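Local coordinates for protein putative isomerase YbhH (Escherichia coli, PDB 6OTV) that belongs to the PrpF family and probably acts as an isomerase, at residues Ile149-Phe163 against Thr330-Ile342. Numbering follows the deposited sequence.
Sequences IDGVPGTAAPVALTF and TLRASVIRTTRKI. With EDO (1,2-ethanediol), chain E; EDO (1,2-ethanediol), chain P; EDO (1,2-ethanediol), chain N; EDO (1,2-ethanediol), chain D.
An antiparallel strand pair in this PrpF-family protein joins Val159-Phe163 to Ala333-Arg337 and shows how a buried arginine can be built into such a pairing. Two reciprocal pairs of backbone bonds, Val159 with Arg337 and Leu161 with Val335, set the register; Val159 N reaches Arg337 O at 2.8 Å. The side chains of both pairs share one face, where Leu161 CD1 packs on Arg337 CG at 3.9 Å. The arginine chain is bent at chi2 (-88°) and chi3 (74°), which folds it back until Arg337 NE donates to Ile336 O over 3.0 Å, the oxygen lying nearly in the guanidinium plane. With NE tied to its own strand and NH1 bonded to Asn95, the flat group is held in orientation. The side chain of Ile149, at the start of a type II turn, crosses that of Arg337 at about a right angle; its CD1 lies over the centre of one guanidinium face, while CG2 comes within 3.4 Å of Arg337 NH2. A water bridges that NH2 to Asp150 O. Along the face with Ala160, Ile336 spreads its branches, CG2 meeting Pro158 CB at 3.7 Å and CD1 meeting Ala160 CB at 4.0 Å. Farther on, Thr162 CG2 rests 3.6 Å from Arg332 CD. Strand 129-135 flanks 158-163, strand 315-322 flanks 332-344, and Ser98 of helix 94-106 packs against Val159, Leu161 and Arg337.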
loop_
_atom_site.group_PDB
_atom_site.type_symbol
_atom_site.label_atom_id
_atom_site.label_comp_id
_atom_site.label_asym_id
_atom_site.label_seq_id
_atom_site.Cartn_x
_atom_site.Cartn_y
_atom_site.Cartn_z
ATOM N N ILE A 149 16.387 0.420 -23.607
ATOM C CA ILE A 149 15.309 -0.551 -23.745
ATOM C C ILE A 149 15.088 -0.831 -25.224
ATOM O O ILE A 149 15.328 0.027 -26.080
ATOM C CB ILE A 149 13.998 -0.065 -23.085
ATOM C CG1 ILE A 149 13.568 1.287 -23.671
ATOM C CG2 ILE A 149 14.151 0.017 -21.569
ATOM C CD1 ILE A 149 12.223 1.770 -23.168
ATOM N N ASP A 150 14.629 -2.047 -25.523
ATOM C CA ASP A 150 14.323 -2.412 -26.902
ATOM C C ASP A 150 13.190 -1.551 -27.444
ATOM O O ASP A 150 12.246 -1.213 -26.724
ATOM C CB ASP A 150 13.931 -3.886 -26.997
ATOM C CG ASP A 150 15.103 -4.817 -26.793
ATOM O OD1 ASP A 150 16.260 -4.344 -26.815
ATOM O OD2 ASP A 150 14.864 -6.027 -26.602
ATOM N N GLY A 151 13.285 -1.204 -28.727
ATOM C CA GLY A 151 12.250 -0.462 -29.407
ATOM C C GLY A 151 12.395 1.042 -29.365
ATOM O O GLY A 151 11.637 1.741 -30.051
ATOM N N VAL A 152 13.336 1.568 -28.579
ATOM C CA VAL A 152 13.546 3.001 -28.452
ATOM C C VAL A 152 15.023 3.292 -28.685
ATOM O O VAL A 152 15.878 2.727 -27.996
ATOM C CB VAL A 152 13.113 3.542 -27.078
ATOM C CG1 VAL A 152 13.160 5.053 -27.083
ATOM C CG2 VAL A 152 11.720 3.051 -26.721
ATOM N N PRO A 153 15.377 4.160 -29.627
ATOM C CA PRO A 153 16.795 4.451 -29.866
ATOM C C PRO A 153 17.409 5.249 -28.723
ATOM O O PRO A 153 16.720 5.879 -27.917
ATOM C CB PRO A 153 16.782 5.270 -31.165
ATOM C CG PRO A 153 15.419 5.049 -31.764
ATOM C CD PRO A 153 14.502 4.827 -30.605
ATOM N N GLY A 154 18.739 5.203 -28.662
ATOM C CA GLY A 154 19.479 5.982 -27.689
ATOM C C GLY A 154 19.313 5.483 -26.260
ATOM O O GLY A 154 18.855 4.368 -25.992
ATOM N N THR A 155 19.703 6.348 -25.329
ATOM C CA THR A 155 19.632 6.048 -23.909
ATOM C C THR A 155 18.931 7.183 -23.181
ATOM O O THR A 155 18.942 8.331 -23.629
ATOM C CB THR A 155 21.029 5.826 -23.302
ATOM O OG1 THR A 155 21.845 6.981 -23.538
ATOM C CG2 THR A 155 21.694 4.598 -23.916
ATOM N N ALA A 156 18.321 6.850 -22.046
ATOM C CA ALA A 156 17.655 7.838 -21.212
ATOM C C ALA A 156 17.749 7.389 -19.761
ATOM O O ALA A 156 18.333 6.348 -19.447
ATOM C CB ALA A 156 16.198 8.043 -21.637
ATOM N N ALA A 157 17.167 8.191 -18.877
ATOM C CA ALA A 157 17.182 7.879 -17.458
ATOM C C ALA A 157 16.281 6.681 -17.170
ATOM O O ALA A 157 15.163 6.604 -17.687
ATOM C CB ALA A 157 16.721 9.085 -16.640
ATOM N N PRO A 158 16.733 5.735 -16.350
ATOM C CA PRO A 158 15.867 4.608 -15.989
ATOM C C PRO A 158 14.790 5.031 -15.001
ATOM O O PRO A 158 15.022 5.857 -14.114
ATOM C CB PRO A 158 16.839 3.605 -15.357
ATOM C CG PRO A 158 17.910 4.469 -14.772
ATOM C CD PRO A 158 18.067 5.628 -15.732
ATOM N N VAL A 159 13.602 4.457 -15.167
ATOM C CA VAL A 159 12.531 4.552 -14.183
ATOM C C VAL A 159 12.173 3.137 -13.755
ATOM O O VAL A 159 11.933 2.268 -14.602
ATOM C CB VAL A 159 11.299 5.304 -14.725
ATOM C CG1 VAL A 159 10.881 4.769 -16.084
ATOM C CG2 VAL A 159 10.145 5.216 -13.734
ATOM N N ALA A 160 12.172 2.901 -12.447
ATOM C CA ALA A 160 11.874 1.587 -11.897
ATOM C C ALA A 160 10.393 1.498 -11.557
ATOM O O ALA A 160 9.851 2.376 -10.878
ATOM C CB ALA A 160 12.727 1.316 -10.656
ATOM N N LEU A 161 9.741 0.443 -12.042
ATOM C CA LEU A 161 8.317 0.210 -11.815
ATOM C C LEU A 161 8.171 -1.090 -11.038
ATOM O O LEU A 161 8.462 -2.167 -11.568
ATOM C CB LEU A 161 7.554 0.143 -13.137
ATOM C CG LEU A 161 7.649 1.363 -14.052
ATOM C CD1 LEU A 161 6.842 1.134 -15.317
ATOM C CD2 LEU A 161 7.181 2.625 -13.328
ATOM N N THR A 162 7.721 -0.990 -9.790
ATOM C CA THR A 162 7.557 -2.138 -8.907
ATOM C C THR A 162 6.073 -2.376 -8.656
ATOM O O THR A 162 5.379 -1.499 -8.128
ATOM C CB THR A 162 8.291 -1.920 -7.585
ATOM O OG1 THR A 162 9.670 -1.642 -7.846
ATOM C CG2 THR A 162 8.188 -3.160 -6.709
ATOM N N PHE A 163 5.598 -3.565 -9.018
ATOM C CA PHE A 163 4.197 -3.928 -8.854
ATOM C C PHE A 163 3.966 -4.470 -7.447
ATOM O O PHE A 163 4.686 -5.364 -6.990
ATOM C CB PHE A 163 3.787 -4.947 -9.919
ATOM C CG PHE A 163 3.668 -4.352 -11.299
ATOM C CD1 PHE A 163 4.793 -3.880 -11.965
ATOM C CD2 PHE A 163 2.435 -4.253 -11.925
ATOM C CE1 PHE A 163 4.689 -3.320 -13.229
ATOM C CE2 PHE A 163 2.325 -3.696 -13.193
ATOM C CZ PHE A 163 3.453 -3.228 -13.844
ATOM N N THR A 330 3.546 -13.010 -1.789
ATOM C CA THR A 330 4.493 -11.950 -1.478
ATOM C C THR A 330 5.547 -11.775 -2.564
ATOM O O THR A 330 6.506 -11.024 -2.369
ATOM C CB THR A 330 5.164 -12.221 -0.129
ATOM O OG1 THR A 330 5.825 -13.492 -0.165
ATOM C CG2 THR A 330 4.129 -12.223 0.988
ATOM N N LEU A 331 5.390 -12.451 -3.699
ATOM C CA LEU A 331 6.341 -12.322 -4.796
ATOM C C LEU A 331 6.247 -10.924 -5.398
ATOM O O LEU A 331 5.164 -10.489 -5.803
ATOM C CB LEU A 331 6.063 -13.392 -5.850
ATOM C CG LEU A 331 6.974 -13.429 -7.078
ATOM C CD1 LEU A 331 8.423 -13.554 -6.651
ATOM C CD2 LEU A 331 6.587 -14.576 -7.998
ATOM N N ARG A 332 7.373 -10.219 -5.459
ATOM C CA ARG A 332 7.419 -8.839 -5.928
ATOM C C ARG A 332 8.182 -8.770 -7.245
ATOM O O ARG A 332 9.279 -9.327 -7.363
ATOM C CB ARG A 332 8.080 -7.933 -4.888
ATOM C CG ARG A 332 7.670 -6.465 -4.970
ATOM C CD ARG A 332 8.536 -5.615 -4.055
ATOM N NE ARG A 332 9.935 -5.663 -4.469
ATOM C CZ ARG A 332 10.942 -5.142 -3.776
ATOM N NH1 ARG A 332 10.709 -4.532 -2.623
ATOM N NH2 ARG A 332 12.183 -5.237 -4.236
ATOM N N ALA A 333 7.603 -8.081 -8.226
ATOM C CA ALA A 333 8.192 -7.941 -9.551
ATOM C C ALA A 333 8.445 -6.472 -9.856
ATOM O O ALA A 333 7.628 -5.609 -9.521
ATOM C CB ALA A 333 7.284 -8.537 -10.631
ATOM N N SER A 334 9.576 -6.191 -10.498
ATOM C CA SER A 334 9.901 -4.837 -10.915
ATOM C C SER A 334 10.499 -4.869 -12.314
ATOM O O SER A 334 11.113 -5.857 -12.726
ATOM C CB SER A 334 10.868 -4.153 -9.936
ATOM O OG SER A 334 12.081 -4.875 -9.829
ATOM N N VAL A 335 10.302 -3.776 -13.042
ATOM C CA VAL A 335 10.779 -3.634 -14.412
ATOM C C VAL A 335 11.400 -2.251 -14.554
ATOM O O VAL A 335 10.936 -1.284 -13.939
ATOM C CB VAL A 335 9.634 -3.848 -15.429
ATOM C CG1 VAL A 335 10.069 -3.461 -16.832
ATOM C CG2 VAL A 335 9.168 -5.298 -15.406
ATOM N N ILE A 336 12.470 -2.161 -15.344
ATOM C CA ILE A 336 13.086 -0.887 -15.689
ATOM C C ILE A 336 12.524 -0.426 -17.027
ATOM O O ILE A 336 12.462 -1.205 -17.986
ATOM C CB ILE A 336 14.619 -0.998 -15.748
ATOM C CG1 ILE A 336 15.182 -1.511 -14.418
ATOM C CG2 ILE A 336 15.236 0.354 -16.108
ATOM C CD1 ILE A 336 15.053 -0.530 -13.272
ATOM N N ARG A 337 12.106 0.832 -17.091
ATOM C CA ARG A 337 11.709 1.468 -18.337
ATOM C C ARG A 337 12.446 2.794 -18.455
ATOM O O ARG A 337 13.259 3.159 -17.599
ATOM C CB ARG A 337 10.190 1.688 -18.402
ATOM C CG ARG A 337 9.341 0.433 -18.252
ATOM C CD ARG A 337 9.108 -0.253 -19.588
ATOM N NE ARG A 337 10.300 -0.946 -20.061
ATOM C CZ ARG A 337 10.419 -1.482 -21.269
ATOM N NH1 ARG A 337 9.416 -1.400 -22.135
ATOM N NH2 ARG A 337 11.543 -2.094 -21.614
ATOM N N THR A 338 12.169 3.519 -19.533
ATOM C CA THR A 338 12.608 4.898 -19.673
ATOM C C THR A 338 11.431 5.727 -20.158
ATOM O O THR A 338 10.469 5.205 -20.729
ATOM C CB THR A 338 13.786 5.051 -20.649
ATOM O OG1 THR A 338 13.328 4.819 -21.989
ATOM C CG2 THR A 338 14.910 4.069 -20.315
ATOM N N THR A 339 11.514 7.032 -19.922
ATOM C CA THR A 339 10.470 7.944 -20.357
ATOM C C THR A 339 11.117 9.261 -20.761
ATOM O O THR A 339 12.274 9.532 -20.428
ATOM C CB THR A 339 9.413 8.156 -19.258
ATOM O OG1 THR A 339 8.310 8.904 -19.783
ATOM C CG2 THR A 339 10.007 8.905 -18.074
ATOM N N ARG A 340 10.365 10.074 -21.498
ATOM C CA ARG A 340 10.866 11.379 -21.903
ATOM C C ARG A 340 9.690 12.301 -22.182
ATOM O O ARG A 340 8.716 11.899 -22.823
ATOM C CB ARG A 340 11.765 11.278 -23.140
ATOM C CG ARG A 340 12.625 12.509 -23.376
ATOM C CD ARG A 340 13.490 12.354 -24.616
ATOM N NE ARG A 340 12.721 12.512 -25.846
ATOM C CZ ARG A 340 12.443 13.687 -26.406
ATOM N NH1 ARG A 340 12.865 14.812 -25.840
ATOM N NH2 ARG A 340 11.737 13.738 -27.529
ATOM N N LYS A 341 9.787 13.533 -21.691
ATOM C CA LYS A 341 8.815 14.562 -22.026
ATOM C C LYS A 341 9.139 15.125 -23.403
ATOM O O LYS A 341 10.275 15.529 -23.666
ATOM C CB LYS A 341 8.823 15.671 -20.975
ATOM C CG LYS A 341 7.879 16.823 -21.284
ATOM C CD LYS A 341 7.866 17.848 -20.160
ATOM C CE LYS A 341 9.249 18.426 -19.918
ATOM N NZ LYS A 341 9.203 19.553 -18.945
ATOM N N ILE A 342 8.144 15.141 -24.284
ATOM C CA ILE A 342 8.329 15.533 -25.678
ATOM C C ILE A 342 7.746 16.918 -25.951
ATOM O O ILE A 342 8.452 17.816 -26.409
ATOM C CB ILE A 342 7.732 14.475 -26.630
ATOM C CG1 ILE A 342 8.418 13.124 -26.416
ATOM C CG2 ILE A 342 7.855 14.929 -28.079
ATOM C CD1 ILE A 342 7.894 12.016 -27.306
HETATM C C1 EDO E . 16.086 5.292 -23.795
HETATM O O1 EDO E . 15.082 4.300 -23.563
HETATM C C2 EDO E . 15.640 6.159 -24.964
HETATM O O2 EDO E . 16.690 7.015 -25.425
HETATM C C1 EDO P . 18.108 -0.086 -28.367
HETATM O O1 EDO P . 16.797 0.308 -27.949
HETATM C C2 EDO P . 18.865 1.120 -28.917
HETATM O O2 EDO P . 19.099 2.078 -27.877
HETATM C C1 EDO N . 14.864 16.218 -22.258
HETATM O O1 EDO N . 14.715 15.262 -23.313
HETATM C C2 EDO N . 13.488 16.729 -21.842
HETATM O O2 EDO N . 12.571 15.631 -21.755
HETATM C C1 EDO D . 2.144 -9.367 -5.399
HETATM O O1 EDO D . 1.523 -9.434 -4.113
HETATM C C2 EDO D . 3.098 -8.178 -5.431
HETATM O O2 EDO D . 3.367 -7.788 -6.782
HETATM O O HOH W 1 11.156 -2.683 -24.743
HETATM O O HOH W 2 13.537 8.382 -18.311
#